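Local coordinates for protein carbonic anhydrase (Sordaria macrospora, PDB 4O1J) that probably catalyses the reversible hydration of carbon dioxide to hydrogencarbonate, as a zinc-dependent beta-class carbonic anhydrase, at residues A[104-109]-A[190-195]. Numbering follows the deposited sequence.
Sequences VKHIVL and EVHGVF
Strand 106-109 runs parallel to strand 190-195 as its neighbour in the central sheet, their axes 4.7 Å apart and 17° from parallel. Five backbone hydrogen bonds, from K105 to V194, join the segments, alternating in direction: E190 N to K105 O, I107 N to E190 O, H192 N to I107 O, L109 N to H192 O and V194 N to L109 O. H106, V108, E190 and H192 turn their side chains to one face of the sheet, I107, L109 and V191 to the other.

On the first face the two imidazoles meet rim to rim, ND1 of H106 hydrogen-bonded to NE2 of H192 at 2.9 Å; either nitrogen could be the donor. The ring planes differ by 33°, and each nitrogen lies at the edge of the other ring. CG is anti to the carbonyl carbon in both residues (chi1 -61° in H106), which lets the rings lean together across the strands. CB of E190 packs 3.7 Å from ND1 of H106, while OE2 of the E190 carboxylate accepts a hydrogen bond from the backbone N of E15 of the second subunit. With H106 cut back to an alanine, NE2 of H192 would probably lose this partner and its ring would be held mainly by the F18 stack. Further along, CG1 of V108 meets CG2 of V194 at 3.5 Å. F18 of the second subunit covers this face, stacking on H192 and packing on H106, V108 and V194.

On the other face CB of I107 lies 4.3 Å from CG2 of V191, and I171 of helix 155-176 touches both L109 and V191. The contact thus joins two inner strands of the beta-carbonic anhydrase core; the histidine bond needs a proton on one facing nitrogen and a lone pair on the other, satisfying both in a buried setting.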
loop_
_atom_site.group_PDB
_atom_site.type_symbol
_atom_site.label_atom_id
_atom_site.label_comp_id
_atom_site.label_asym_id
_atom_site.label_seq_id
_atom_site.Cartn_x
_atom_site.Cartn_y
_atom_site.Cartn_z
ATOM N N VAL A 104 -2.850 -21.215 -11.607
ATOM C CA VAL A 104 -2.796 -22.163 -10.496
ATOM C C VAL A 104 -4.193 -22.671 -10.198
ATOM O O VAL A 104 -5.181 -21.980 -10.426
ATOM C CB VAL A 104 -2.198 -21.548 -9.214
ATOM C CG1 VAL A 104 -0.739 -21.187 -9.420
ATOM C CG2 VAL A 104 -3.003 -20.341 -8.773
ATOM N N LYS A 105 -4.273 -23.894 -9.700
ATOM C CA LYS A 105 -5.561 -24.536 -9.500
ATOM C C LYS A 105 -5.997 -24.492 -8.039
ATOM O O LYS A 105 -7.163 -24.739 -7.728
ATOM C CB LYS A 105 -5.496 -25.977 -10.005
ATOM C CG LYS A 105 -4.993 -26.060 -11.439
ATOM C CD LYS A 105 -4.646 -27.475 -11.849
ATOM C CE LYS A 105 -3.975 -27.481 -13.209
ATOM N NZ LYS A 105 -3.488 -28.841 -13.570
ATOM N N HIS A 106 -5.054 -24.169 -7.153
ATOM C CA HIS A 106 -5.311 -24.124 -5.717
ATOM C C HIS A 106 -4.689 -22.898 -5.064
ATOM O O HIS A 106 -3.557 -22.536 -5.371
ATOM C CB HIS A 106 -4.766 -25.379 -5.042
ATOM C CG HIS A 106 -5.399 -26.640 -5.529
ATOM N ND1 HIS A 106 -6.635 -27.065 -5.097
ATOM C CD2 HIS A 106 -4.987 -27.547 -6.446
ATOM C CE1 HIS A 106 -6.948 -28.192 -5.710
ATOM N NE2 HIS A 106 -5.965 -28.506 -6.534
ATOM N N ILE A 107 -5.435 -22.274 -4.158
ATOM C CA ILE A 107 -4.921 -21.190 -3.331
ATOM C C ILE A 107 -5.016 -21.604 -1.877
ATOM O O ILE A 107 -6.096 -21.862 -1.367
ATOM C CB ILE A 107 -5.691 -19.860 -3.558
ATOM C CG1 ILE A 107 -5.459 -19.355 -4.985
ATOM C CG2 ILE A 107 -5.259 -18.800 -2.550
ATOM C CD1 ILE A 107 -6.291 -18.173 -5.359
ATOM N N VAL A 108 -3.869 -21.666 -1.219
ATOM C CA VAL A 108 -3.765 -22.143 0.150
ATOM C C VAL A 108 -3.389 -21.021 1.104
ATOM O O VAL A 108 -2.253 -20.540 1.099
ATOM C CB VAL A 108 -2.711 -23.265 0.278
ATOM C CG1 VAL A 108 -2.651 -23.773 1.705
ATOM C CG2 VAL A 108 -3.015 -24.394 -0.689
ATOM N N LEU A 109 -4.343 -20.589 1.920
ATOM C CA LEU A 109 -4.023 -19.609 2.945
ATOM C C LEU A 109 -3.668 -20.367 4.208
ATOM O O LEU A 109 -4.523 -21.024 4.814
ATOM C CB LEU A 109 -5.186 -18.646 3.193
ATOM C CG LEU A 109 -4.890 -17.616 4.282
ATOM C CD1 LEU A 109 -3.663 -16.781 3.932
ATOM C CD2 LEU A 109 -6.093 -16.735 4.518
ATOM N N GLU A 190 -9.795 -23.535 -6.813
ATOM C CA GLU A 190 -10.147 -23.904 -5.450
ATOM C C GLU A 190 -9.375 -23.087 -4.429
ATOM O O GLU A 190 -8.232 -22.702 -4.665
ATOM C CB GLU A 190 -9.925 -25.398 -5.225
ATOM C CG GLU A 190 -10.856 -26.268 -6.054
ATOM C CD GLU A 190 -10.832 -27.722 -5.630
ATOM O OE1 GLU A 190 -11.095 -27.997 -4.441
ATOM O OE2 GLU A 190 -10.556 -28.588 -6.488
ATOM N N VAL A 191 -10.024 -22.798 -3.305
ATOM C CA VAL A 191 -9.403 -22.024 -2.243
ATOM C C VAL A 191 -9.561 -22.762 -0.913
ATOM O O VAL A 191 -10.645 -23.233 -0.576
ATOM C CB VAL A 191 -10.010 -20.611 -2.143
ATOM C CG1 VAL A 191 -9.276 -19.787 -1.084
ATOM C CG2 VAL A 191 -9.954 -19.916 -3.500
ATOM N N HIS A 192 -8.467 -22.866 -0.167
ATOM C CA HIS A 192 -8.423 -23.659 1.054
ATOM C C HIS A 192 -7.804 -22.870 2.204
ATOM O O HIS A 192 -6.776 -22.202 2.040
ATOM C CB HIS A 192 -7.634 -24.952 0.820
ATOM C CG HIS A 192 -7.886 -25.574 -0.518
ATOM N ND1 HIS A 192 -8.948 -26.419 -0.761
ATOM C CD2 HIS A 192 -7.223 -25.454 -1.697
ATOM C CE1 HIS A 192 -8.926 -26.802 -2.026
ATOM N NE2 HIS A 192 -7.888 -26.228 -2.614
ATOM N N GLY A 193 -8.438 -22.949 3.369
ATOM C CA GLY A 193 -7.869 -22.376 4.571
ATOM C C GLY A 193 -7.257 -23.488 5.397
ATOM O O GLY A 193 -7.940 -24.449 5.756
ATOM N N VAL A 194 -5.956 -23.402 5.653
ATOM C CA VAL A 194 -5.305 -24.445 6.428
ATOM C C VAL A 194 -4.527 -23.896 7.621
ATOM O O VAL A 194 -4.274 -22.688 7.748
ATOM C CB VAL A 194 -4.337 -25.289 5.563
ATOM C CG1 VAL A 194 -5.059 -25.879 4.356
ATOM C CG2 VAL A 194 -3.152 -24.453 5.126
ATOM N N PHE A 195 -4.130 -24.821 8.484
ATOM C CA PHE A 195 -3.410 -24.480 9.691
ATOM C C PHE A 195 -2.254 -25.452 9.940
ATOM O O PHE A 195 -2.440 -26.668 10.045
ATOM C CB PHE A 195 -4.359 -24.456 10.890
ATOM C CG PHE A 195 -3.810 -23.713 12.064
ATOM C CD1 PHE A 195 -3.802 -22.328 12.076
ATOM C CD2 PHE A 195 -3.291 -24.394 13.147
ATOM C CE1 PHE A 195 -3.283 -21.639 13.146
ATOM C CE2 PHE A 195 -2.776 -23.712 14.222
ATOM C CZ PHE A 195 -2.772 -22.334 14.227
#